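Local atomic coordinates of superoxide dismutase (PDB entry 4GUN), a protein that probably protects cells from superoxide by converting it to hydrogen peroxide and oxygen at a manganese centre. Residues S9-L17 against N29-V38; H97-I108 against W197-S205. The protein carries 2 engineered substitutions. One frame throughout, in Å; residues are numbered along the deposited sequence.

Contact 1: residues S9-L17 against N29-V38; sequences SLPKIDWAL and NDLHINKHHV. With MN (manganese (II) ion), chain Q.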
loop_
_atom_site.group_PDB
_atom_site.type_symbol
_atom_site.label_atom_id
_atom_site.label_comp_id
_atom_site.label_asym_id
_atom_site.label_seq_id
_atom_site.Cartn_x
_atom_site.Cartn_y
_atom_site.Cartn_z
ATOM N N SER A 9 11.339 8.430 -25.056
ATOM C CA SER A 9 10.951 9.716 -25.624
ATOM C C SER A 9 9.448 9.835 -25.711
ATOM O O SER A 9 8.737 8.834 -25.596
ATOM C CB SER A 9 11.639 9.943 -26.970
ATOM O OG SER A 9 11.264 8.969 -27.925
ATOM N N LEU A 10 8.955 11.060 -25.853
ATOM C CA LEU A 10 7.527 11.309 -25.964
ATOM C C LEU A 10 7.031 10.701 -27.281
ATOM O O LEU A 10 7.614 11.012 -28.313
ATOM C CB LEU A 10 7.253 12.825 -25.933
ATOM C CG LEU A 10 5.789 13.266 -25.867
ATOM C CD1 LEU A 10 5.215 13.017 -24.500
ATOM C CD2 LEU A 10 5.663 14.758 -26.202
ATOM N N PRO A 11 5.999 9.815 -27.281
ATOM C CA PRO A 11 5.530 9.245 -28.559
ATOM C C PRO A 11 4.786 10.278 -29.411
ATOM O O PRO A 11 4.303 11.293 -28.896
ATOM C CB PRO A 11 4.589 8.121 -28.116
ATOM C CG PRO A 11 4.013 8.623 -26.817
ATOM C CD PRO A 11 5.184 9.325 -26.148
ATOM N N LYS A 12 4.714 10.017 -30.723
ATOM C CA LYS A 12 3.996 10.859 -31.676
ATOM C C LYS A 12 2.517 10.511 -31.533
ATOM O O LYS A 12 2.189 9.326 -31.403
ATOM C CB LYS A 12 4.493 10.565 -33.104
ATOM N N ILE A 13 1.631 11.522 -31.504
ATOM C CA ILE A 13 0.173 11.324 -31.325
ATOM C C ILE A 13 -0.547 11.294 -32.682
ATOM O O ILE A 13 -0.435 12.249 -33.436
ATOM C CB ILE A 13 -0.434 12.390 -30.364
ATOM C CG1 ILE A 13 0.444 12.644 -29.107
ATOM C CG2 ILE A 13 -1.890 12.086 -30.012
ATOM C CD1 ILE A 13 0.596 11.490 -28.103
ATOM N N ASP A 14 -1.327 10.227 -32.954
ATOM C CA ASP A 14 -2.045 9.986 -34.221
ATOM C C ASP A 14 -3.332 10.821 -34.432
ATOM O O ASP A 14 -4.153 10.493 -35.298
ATOM C CB ASP A 14 -2.335 8.477 -34.406
ATOM C CG ASP A 14 -1.201 7.533 -34.025
ATOM O OD1 ASP A 14 -0.019 7.855 -34.334
ATOM O OD2 ASP A 14 -1.494 6.450 -33.465
ATOM N N TRP A 15 -3.504 11.887 -33.654
ATOM C CA TRP A 15 -4.652 12.784 -33.768
ATOM C C TRP A 15 -4.291 14.192 -33.329
ATOM O O TRP A 15 -3.347 14.377 -32.557
ATOM C CB TRP A 15 -5.893 12.254 -33.014
ATOM C CG TRP A 15 -5.606 11.564 -31.714
ATOM C CD1 TRP A 15 -5.506 10.220 -31.510
ATOM C CD2 TRP A 15 -5.455 12.179 -30.422
ATOM N NE1 TRP A 15 -5.275 9.956 -30.180
ATOM C CE2 TRP A 15 -5.238 11.140 -29.487
ATOM C CE3 TRP A 15 -5.449 13.514 -29.966
ATOM C CZ2 TRP A 15 -4.997 11.388 -28.128
ATOM C CZ3 TRP A 15 -5.242 13.760 -28.611
ATOM C CH2 TRP A 15 -5.018 12.704 -27.711
ATOM N N ALA A 16 -5.045 15.184 -33.828
ATOM C CA ALA A 16 -4.857 16.603 -33.491
ATOM C C ALA A 16 -5.335 16.842 -32.051
ATOM O O ALA A 16 -6.224 16.133 -31.573
ATOM C CB ALA A 16 -5.635 17.472 -34.468
ATOM N N LEU A 17 -4.747 17.830 -31.349
ATOM C CA LEU A 17 -5.100 18.090 -29.947
ATOM C C LEU A 17 -6.586 18.407 -29.691
ATOM O O LEU A 17 -7.142 18.063 -28.633
ATOM C CB LEU A 17 -4.205 19.193 -29.379
ATOM C CG LEU A 17 -2.730 18.881 -29.262
ATOM C CD1 LEU A 17 -1.921 20.165 -29.114
ATOM C CD2 LEU A 17 -2.455 17.930 -28.083
ATOM N N ASN A 29 -5.842 18.055 -23.371
ATOM C CA ASN A 29 -4.895 17.311 -24.209
ATOM C C ASN A 29 -3.505 17.965 -24.333
ATOM O O ASN A 29 -2.488 17.285 -24.217
ATOM C CB ASN A 29 -5.511 17.015 -25.590
ATOM C CG ASN A 29 -6.583 15.940 -25.593
ATOM O OD1 ASN A 29 -6.630 15.071 -24.722
ATOM N ND2 ASN A 29 -7.449 15.941 -26.606
ATOM N N ASP A 30 -3.453 19.288 -24.527
ATOM C CA ASP A 30 -2.162 19.989 -24.641
ATOM C C ASP A 30 -1.328 19.883 -23.345
ATOM O O ASP A 30 -0.125 19.630 -23.399
ATOM C CB ASP A 30 -2.366 21.460 -25.030
ATOM C CG ASP A 30 -1.097 22.140 -25.508
ATOM O OD1 ASP A 30 -0.110 21.429 -25.787
ATOM O OD2 ASP A 30 -1.108 23.371 -25.648
ATOM N N LEU A 31 -1.970 20.051 -22.192
ATOM C CA LEU A 31 -1.274 19.936 -20.900
ATOM C C LEU A 31 -0.945 18.486 -20.619
ATOM O O LEU A 31 0.165 18.166 -20.175
ATOM C CB LEU A 31 -2.147 20.476 -19.769
ATOM C CG LEU A 31 -2.305 21.982 -19.718
ATOM C CD1 LEU A 31 -3.440 22.359 -18.780
ATOM C CD2 LEU A 31 -0.992 22.673 -19.324
ATOM N N HIS A 32 -1.917 17.610 -20.911
ATOM C CA HIS A 32 -1.813 16.172 -20.652
ATOM C C HIS A 32 -0.618 15.533 -21.322
ATOM O O HIS A 32 0.164 14.867 -20.652
ATOM C CB HIS A 32 -3.130 15.444 -20.981
ATOM C CG HIS A 32 -3.373 14.219 -20.135
ATOM N ND1 HIS A 32 -4.486 13.436 -20.323
ATOM C CD2 HIS A 32 -2.614 13.666 -19.161
ATOM C CE1 HIS A 32 -4.387 12.449 -19.451
ATOM N NE2 HIS A 32 -3.271 12.538 -18.738
ATOM N N ILE A 33 -0.427 15.808 -22.614
ATOM C CA ILE A 33 0.673 15.258 -23.400
ATOM C C ILE A 33 1.994 16.013 -23.176
ATOM O O ILE A 33 3.016 15.391 -22.853
ATOM C CB ILE A 33 0.287 15.195 -24.918
ATOM C CG1 ILE A 33 -1.006 14.361 -25.158
ATOM C CG2 ILE A 33 1.473 14.676 -25.783
ATOM C CD1 ILE A 33 -1.687 14.529 -26.492
ATOM N N ASN A 34 1.971 17.355 -23.394
ATOM C CA ASN A 34 3.148 18.227 -23.362
ATOM C C ASN A 34 3.686 18.667 -22.001
ATOM O O ASN A 34 4.831 19.132 -21.915
ATOM C CB ASN A 34 3.020 19.358 -24.392
ATOM C CG ASN A 34 2.833 18.775 -25.773
ATOM O OD1 ASN A 34 3.593 17.905 -26.209
ATOM N ND2 ASN A 34 1.757 19.128 -26.433
ATOM N N LYS A 35 2.905 18.476 -20.942
ATOM C CA LYS A 35 3.424 18.758 -19.599
ATOM C C LYS A 35 3.474 17.456 -18.776
ATOM O O LYS A 35 4.560 17.068 -18.352
ATOM C CB LYS A 35 2.636 19.875 -18.877
ATOM C CG LYS A 35 2.539 21.209 -19.640
ATOM C CD LYS A 35 3.852 21.996 -19.576
ATOM C CE LYS A 35 3.852 23.236 -20.431
ATOM N NZ LYS A 35 5.157 23.953 -20.359
ATOM N N HIS A 36 2.313 16.758 -18.596
ATOM C CA HIS A 36 2.229 15.521 -17.810
ATOM C C HIS A 36 3.027 14.341 -18.333
ATOM O O HIS A 36 3.819 13.765 -17.573
ATOM C CB HIS A 36 0.778 15.141 -17.418
ATOM C CG HIS A 36 0.095 16.175 -16.576
ATOM N ND1 HIS A 36 0.230 16.191 -15.192
ATOM C CD2 HIS A 36 -0.682 17.219 -16.950
ATOM C CE1 HIS A 36 -0.495 17.215 -14.771
ATOM N NE2 HIS A 36 -1.064 17.866 -15.795
ATOM N N HIS A 37 2.795 13.930 -19.585
ATOM C CA HIS A 37 3.542 12.804 -20.162
ATOM C C HIS A 37 5.024 13.173 -20.256
ATOM O O HIS A 37 5.861 12.376 -19.862
ATOM C CB HIS A 37 2.960 12.363 -21.531
ATOM C CG HIS A 37 3.467 11.045 -22.046
ATOM N ND1 HIS A 37 2.745 10.319 -22.976
ATOM C CD2 HIS A 37 4.615 10.372 -21.768
ATOM C CE1 HIS A 37 3.458 9.232 -23.215
ATOM N NE2 HIS A 37 4.599 9.229 -22.518
ATOM N N VAL A 38 5.337 14.410 -20.671
ATOM C CA VAL A 38 6.724 14.925 -20.748
ATOM C C VAL A 38 7.459 14.787 -19.390
ATOM O O VAL A 38 8.649 14.464 -19.367
ATOM C CB VAL A 38 6.733 16.387 -21.295
ATOM C CG1 VAL A 38 8.025 17.123 -20.933
ATOM C CG2 VAL A 38 6.515 16.407 -22.805
HETATM MN MN MN Q . -2.734 11.410 -16.978
HETATM O O HOH W 1 -2.476 10.089 -15.289
#

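Contact 2: residues H97-I108 against W197-S205; sequences HPDTSSALGKQI and WAEAESRYS. With SO4 (sulfate ion), chain R.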
loop_
_atom_site.group_PDB
_atom_site.type_symbol
_atom_site.label_atom_id
_atom_site.label_comp_id
_atom_site.label_asym_id
_atom_site.label_seq_id
_atom_site.Cartn_x
_atom_site.Cartn_y
_atom_site.Cartn_z
ATOM N N HIS A 97 -17.817 0.456 -31.741
ATOM C CA HIS A 97 -17.690 -0.785 -30.979
ATOM C C HIS A 97 -16.869 -1.839 -31.731
ATOM O O HIS A 97 -16.798 -1.767 -32.966
ATOM C CB HIS A 97 -19.067 -1.306 -30.564
ATOM C CG HIS A 97 -19.714 -0.518 -29.465
ATOM N ND1 HIS A 97 -21.004 -0.812 -29.038
ATOM C CD2 HIS A 97 -19.238 0.522 -28.737
ATOM C CE1 HIS A 97 -21.275 0.056 -28.077
ATOM N NE2 HIS A 97 -20.245 0.885 -27.859
ATOM N N PRO A 98 -16.161 -2.770 -31.042
ATOM C CA PRO A 98 -15.326 -3.725 -31.793
ATOM C C PRO A 98 -16.149 -4.727 -32.610
ATOM O O PRO A 98 -17.306 -5.021 -32.271
ATOM C CB PRO A 98 -14.442 -4.370 -30.716
ATOM C CG PRO A 98 -15.163 -4.190 -29.458
ATOM C CD PRO A 98 -16.066 -2.999 -29.581
ATOM N N ASP A 99 -15.563 -5.204 -33.720
ATOM C CA ASP A 99 -16.201 -6.177 -34.606
ATOM C C ASP A 99 -16.412 -7.468 -33.807
ATOM O O ASP A 99 -15.460 -7.972 -33.208
ATOM C CB ASP A 99 -15.343 -6.400 -35.869
ATOM C CG ASP A 99 -15.814 -7.515 -36.794
ATOM O OD1 ASP A 99 -14.958 -8.130 -37.461
ATOM O OD2 ASP A 99 -17.032 -7.784 -36.831
ATOM N N THR A 100 -17.684 -7.931 -33.711
ATOM C CA THR A 100 -18.081 -9.121 -32.929
ATOM C C THR A 100 -17.482 -10.441 -33.395
ATOM O O THR A 100 -17.505 -11.412 -32.635
ATOM C CB THR A 100 -19.589 -9.197 -32.734
ATOM O OG1 THR A 100 -20.221 -9.067 -34.005
ATOM C CG2 THR A 100 -20.102 -8.150 -31.766
ATOM N N SER A 101 -16.931 -10.476 -34.638
ATOM C CA SER A 101 -16.279 -11.661 -35.208
ATOM C C SER A 101 -14.771 -11.659 -34.902
ATOM O O SER A 101 -14.123 -12.691 -35.078
ATOM C CB SER A 101 -16.529 -11.754 -36.714
ATOM O OG SER A 101 -15.849 -10.723 -37.408
ATOM N N SER A 102 -14.206 -10.504 -34.442
ATOM C CA SER A 102 -12.787 -10.425 -34.059
ATOM C C SER A 102 -12.600 -11.202 -32.759
ATOM O O SER A 102 -13.582 -11.386 -32.022
ATOM C CB SER A 102 -12.318 -8.973 -33.909
ATOM O OG SER A 102 -12.841 -8.316 -32.763
ATOM N N ALA A 103 -11.360 -11.670 -32.474
ATOM C CA ALA A 103 -11.065 -12.430 -31.237
ATOM C C ALA A 103 -11.518 -11.693 -29.974
ATOM O O ALA A 103 -12.154 -12.301 -29.105
ATOM C CB ALA A 103 -9.582 -12.797 -31.164
ATOM N N LEU A 104 -11.266 -10.365 -29.903
ATOM C CA LEU A 104 -11.698 -9.542 -28.768
ATOM C C LEU A 104 -13.226 -9.455 -28.709
ATOM O O LEU A 104 -13.792 -9.659 -27.641
ATOM C CB LEU A 104 -11.078 -8.118 -28.815
ATOM C CG LEU A 104 -11.619 -7.138 -27.751
ATOM C CD1 LEU A 104 -11.263 -7.565 -26.331
ATOM C CD2 LEU A 104 -11.232 -5.704 -28.046
ATOM N N GLY A 105 -13.860 -9.138 -29.844
ATOM C CA GLY A 105 -15.312 -9.008 -29.971
ATOM C C GLY A 105 -16.049 -10.272 -29.591
ATOM O O GLY A 105 -17.090 -10.213 -28.935
ATOM N N LYS A 106 -15.494 -11.421 -29.982
ATOM C CA LYS A 106 -16.009 -12.755 -29.653
ATOM C C LYS A 106 -15.901 -12.977 -28.139
ATOM O O LYS A 106 -16.839 -13.496 -27.536
ATOM C CB LYS A 106 -15.195 -13.851 -30.381
ATOM C CG LYS A 106 -15.743 -14.228 -31.751
ATOM C CD LYS A 106 -15.407 -15.678 -32.137
ATOM C CE LYS A 106 -14.054 -15.827 -32.785
ATOM N NZ LYS A 106 -13.745 -17.248 -33.085
ATOM N N GLN A 107 -14.771 -12.575 -27.528
ATOM C CA GLN A 107 -14.569 -12.726 -26.079
ATOM C C GLN A 107 -15.530 -11.859 -25.253
ATOM O O GLN A 107 -16.071 -12.359 -24.274
ATOM C CB GLN A 107 -13.103 -12.529 -25.677
ATOM C CG GLN A 107 -12.758 -13.143 -24.311
ATOM C CD GLN A 107 -12.748 -14.656 -24.287
ATOM O OE1 GLN A 107 -12.512 -15.323 -25.299
ATOM N NE2 GLN A 107 -12.958 -15.230 -23.113
ATOM N N ILE A 108 -15.764 -10.589 -25.673
ATOM C CA ILE A 108 -16.694 -9.648 -25.033
ATOM C C ILE A 108 -18.099 -10.256 -25.017
ATOM O O ILE A 108 -18.756 -10.244 -23.973
ATOM C CB ILE A 108 -16.677 -8.249 -25.722
ATOM C CG1 ILE A 108 -15.303 -7.539 -25.516
ATOM C CG2 ILE A 108 -17.862 -7.352 -25.245
ATOM C CD1 ILE A 108 -15.073 -6.345 -26.372
ATOM N N TRP A 197 -11.508 1.197 -30.301
ATOM C CA TRP A 197 -11.685 -0.244 -30.175
ATOM C C TRP A 197 -10.893 -1.056 -31.212
ATOM O O TRP A 197 -10.683 -2.246 -30.986
ATOM C CB TRP A 197 -13.168 -0.631 -30.171
ATOM C CG TRP A 197 -13.893 -0.282 -28.904
ATOM C CD1 TRP A 197 -14.804 0.720 -28.730
ATOM C CD2 TRP A 197 -13.808 -0.971 -27.647
ATOM N NE1 TRP A 197 -15.297 0.697 -27.444
ATOM C CE2 TRP A 197 -14.709 -0.339 -26.760
ATOM C CE3 TRP A 197 -13.086 -2.090 -27.193
ATOM C CZ2 TRP A 197 -14.864 -0.751 -25.424
ATOM C CZ3 TRP A 197 -13.233 -2.487 -25.870
ATOM C CH2 TRP A 197 -14.147 -1.849 -25.015
ATOM N N ALA A 198 -10.463 -0.446 -32.340
ATOM C CA ALA A 198 -9.650 -1.151 -33.339
ATOM C C ALA A 198 -8.261 -1.435 -32.737
ATOM O O ALA A 198 -7.678 -2.491 -33.003
ATOM C CB ALA A 198 -9.522 -0.329 -34.612
ATOM N N GLU A 199 -7.759 -0.502 -31.889
ATOM C CA GLU A 199 -6.496 -0.683 -31.172
ATOM C C GLU A 199 -6.662 -1.809 -30.155
ATOM O O GLU A 199 -5.781 -2.652 -30.049
ATOM C CB GLU A 199 -6.003 0.621 -30.489
ATOM C CG GLU A 199 -4.701 0.479 -29.688
ATOM C CD GLU A 199 -3.466 -0.031 -30.421
ATOM O OE1 GLU A 199 -3.376 0.181 -31.649
ATOM O OE2 GLU A 199 -2.582 -0.630 -29.768
ATOM N N ALA A 200 -7.808 -1.836 -29.445
ATOM C CA ALA A 200 -8.137 -2.855 -28.458
ATOM C C ALA A 200 -8.118 -4.266 -29.101
ATOM O O ALA A 200 -7.531 -5.202 -28.539
ATOM C CB ALA A 200 -9.497 -2.541 -27.855
ATOM N N GLU A 201 -8.732 -4.400 -30.303
ATOM C CA GLU A 201 -8.764 -5.644 -31.077
ATOM C C GLU A 201 -7.332 -6.118 -31.409
ATOM O O GLU A 201 -7.007 -7.292 -31.221
ATOM C CB GLU A 201 -9.513 -5.423 -32.404
ATOM C CG GLU A 201 -11.010 -5.253 -32.297
ATOM C CD GLU A 201 -11.687 -5.023 -33.634
ATOM O OE1 GLU A 201 -11.084 -5.338 -34.684
ATOM O OE2 GLU A 201 -12.819 -4.498 -33.632
ATOM N N SER A 202 -6.487 -5.205 -31.908
ATOM C CA SER A 202 -5.097 -5.512 -32.255
ATOM C C SER A 202 -4.315 -5.981 -31.011
ATOM O O SER A 202 -3.558 -6.951 -31.102
ATOM C CB SER A 202 -4.426 -4.289 -32.878
ATOM O OG SER A 202 -3.092 -4.583 -33.252
ATOM N N ARG A 203 -4.522 -5.315 -29.851
ATOM C CA ARG A 203 -3.856 -5.666 -28.593
ATOM C C ARG A 203 -4.204 -7.070 -28.124
ATOM O O ARG A 203 -3.313 -7.807 -27.692
ATOM C CB ARG A 203 -4.174 -4.642 -27.506
ATOM C CG ARG A 203 -3.442 -3.347 -27.704
ATOM C CD ARG A 203 -3.893 -2.331 -26.697
ATOM N NE ARG A 203 -3.250 -1.038 -26.915
ATOM C CZ ARG A 203 -3.605 0.081 -26.299
ATOM N NH1 ARG A 203 -4.609 0.079 -25.426
ATOM N NH2 ARG A 203 -3.000 1.218 -26.583
ATOM N N TYR A 204 -5.484 -7.445 -28.224
ATOM C CA TYR A 204 -5.980 -8.770 -27.852
ATOM C C TYR A 204 -5.341 -9.889 -28.726
ATOM O O TYR A 204 -4.941 -10.937 -28.203
ATOM C CB TYR A 204 -7.513 -8.827 -27.966
ATOM C CG TYR A 204 -8.110 -10.060 -27.319
ATOM C CD1 TYR A 204 -8.252 -11.250 -28.035
ATOM C CD2 TYR A 204 -8.496 -10.052 -25.984
ATOM C CE1 TYR A 204 -8.737 -12.406 -27.427
ATOM C CE2 TYR A 204 -8.995 -11.204 -25.370
ATOM C CZ TYR A 204 -9.100 -12.380 -26.092
ATOM O OH TYR A 204 -9.603 -13.509 -25.491
ATOM N N SER A 205 -5.286 -9.660 -30.048
ATOM C CA SER A 205 -4.787 -10.616 -31.050
ATOM C C SER A 205 -3.274 -10.703 -31.172
ATOM O O SER A 205 -2.773 -11.714 -31.673
ATOM C CB SER A 205 -5.400 -10.302 -32.408
ATOM O OG SER A 205 -6.799 -10.491 -32.295
HETATM S S SO4 R . -8.528 -10.706 -35.181
HETATM O O1 SO4 R . -7.464 -11.667 -35.469
HETATM O O2 SO4 R . -9.313 -11.206 -34.067
HETATM O O3 SO4 R . -7.951 -9.400 -34.846
HETATM O O4 SO4 R . -9.400 -10.544 -36.346
HETATM O O HOH W 2 -9.129 -9.289 -31.590
HETATM O O HOH W 3 -10.092 -16.297 -25.823
#

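Contact 1: residues S9-L17 against N29-V38
Leu10, in the loop that precedes helix 26-56, packs on that helix, the first long helix of the alpha-hairpin domain of iron/manganese superoxide dismutases. The loop runs back along this helix, so that Leu10 lies by Val38 and Leu17 by Asn29. Leu10 has CG anti to the backbone N (chi1 -173°), which carries its two methyls in among Ile33, Asn34, His37 and Val38. Leu10 CD1 sits over one face of the His37 ring, 3.9 Å from the ring centroid, a CH-pi contact. Leu10 CD2 meets Val38 CG2 at 3.9 Å. Pro11 comes next and brings CD to 3.4 Å from His37 CE1. The two nitrogens of that imidazole bond to Trp84 and His77, which fixes the rotation of the ring.

Ile13 and Ile33 reach toward each other tip to tip, with Ile13 CG1 3.9 Å from Ile33 CD1. Ile13 also lays CG2 over the centre of the Trp15 ring. Trp15 follows, with CH2 on Ile33 CD1 and CZ3 close to Asn29. Its NE1 bonds to the carbonyl O of Trp84 on helix 60-85, so this loop is tied to both long helices.

Next to Ile33 in the same helix, His32 binds manganese through NE2 at 2.2 Å, with His80, Asp170, His174 and a water completing the site. Leu17 closes the contact. Leu17 CD2 lies 3.8 Å from Ile33 CD1, the third side chain on that methyl after Ile13 and Trp15. The carbonyl O of Leu17 takes a nearly straight hydrogen bond from Asn29 ND2, 3.0 Å long at 175°, lying in the amide plane of Asn29.

Contact 2: residues H97-I108 against W197-S205
The C-terminal domain of this iron/manganese superoxide dismutase packs its last helix, 197-205, against the start of helix 103-112 and the loop before it. The two helix segments cross nearly at right angles, at 94°. Leu104 is a knob in a hole made by Trp197, Ala200, Glu201 and Tyr204. Leu104 CD2 reaches Ala200 CB at 3.6 Å and also meets the edge of the Trp197 ring. Leu104 CA lies over one face of the Tyr204 ring, and Ala103 CB touches that ring obliquely. Strands 146-153 and 163-170 add Leu147 and Ile166 around Leu104.

At the N-terminal end of helix 197-205, Pro98 CD rests over one face of Trp197, 3.8 Å from the centroid of its five-membered ring. His97 turns a ring edge toward a Trp197 face, offset, with planes at 86°. Trp197 NE1 is buried here without a polar partner in the model.

Glu201 has CG anti to its carbonyl carbon and an extended chain beyond it (chi2 179°), which brings the carboxylate to the turn of residues 99-102. Asp99 N donates to Glu201 OE2 at 2.8 Å, from above the carboxylate plane. Ser102 is the N-cap of helix 103-112. Its OG accepts from Gly105 N and donates to Asp99 O, so the turn and the helix start are held together. A sulfate, probably from the crystallisation liquor, sits at this helix end, where Ala103 N donates to sulfate O2 at 2.6 Å.

Gln107 and Tyr204 cross at about a right angle. Tyr204 OH bonds to Gly145 O, and Gln107 NE2 to Gln111. One water donates to both side chains, 2.7 Å from Gln107 OE1 and 2.8 Å from Tyr204 OH.

The two contacts follow one another along the chain, neither nested nor crossed. Contact 1 closes first, a short N-terminal loop in which residues 9-17 fold back onto helix 26-56, 12 residues on at the nearest ends. The chain then passes through helix 60-85 and enters the C-terminal domain. Contact 2 opens at residue 97 and closes 89 residues beyond its first segment, so its large loop takes in the three-stranded antiparallel sheet. It joins the C-terminal helix 197-205 to the start of helix 103-112. Contact 1 holds the metal ligand His32, while contact 2 lies away from the metal site. Their centres are 26 Å apart.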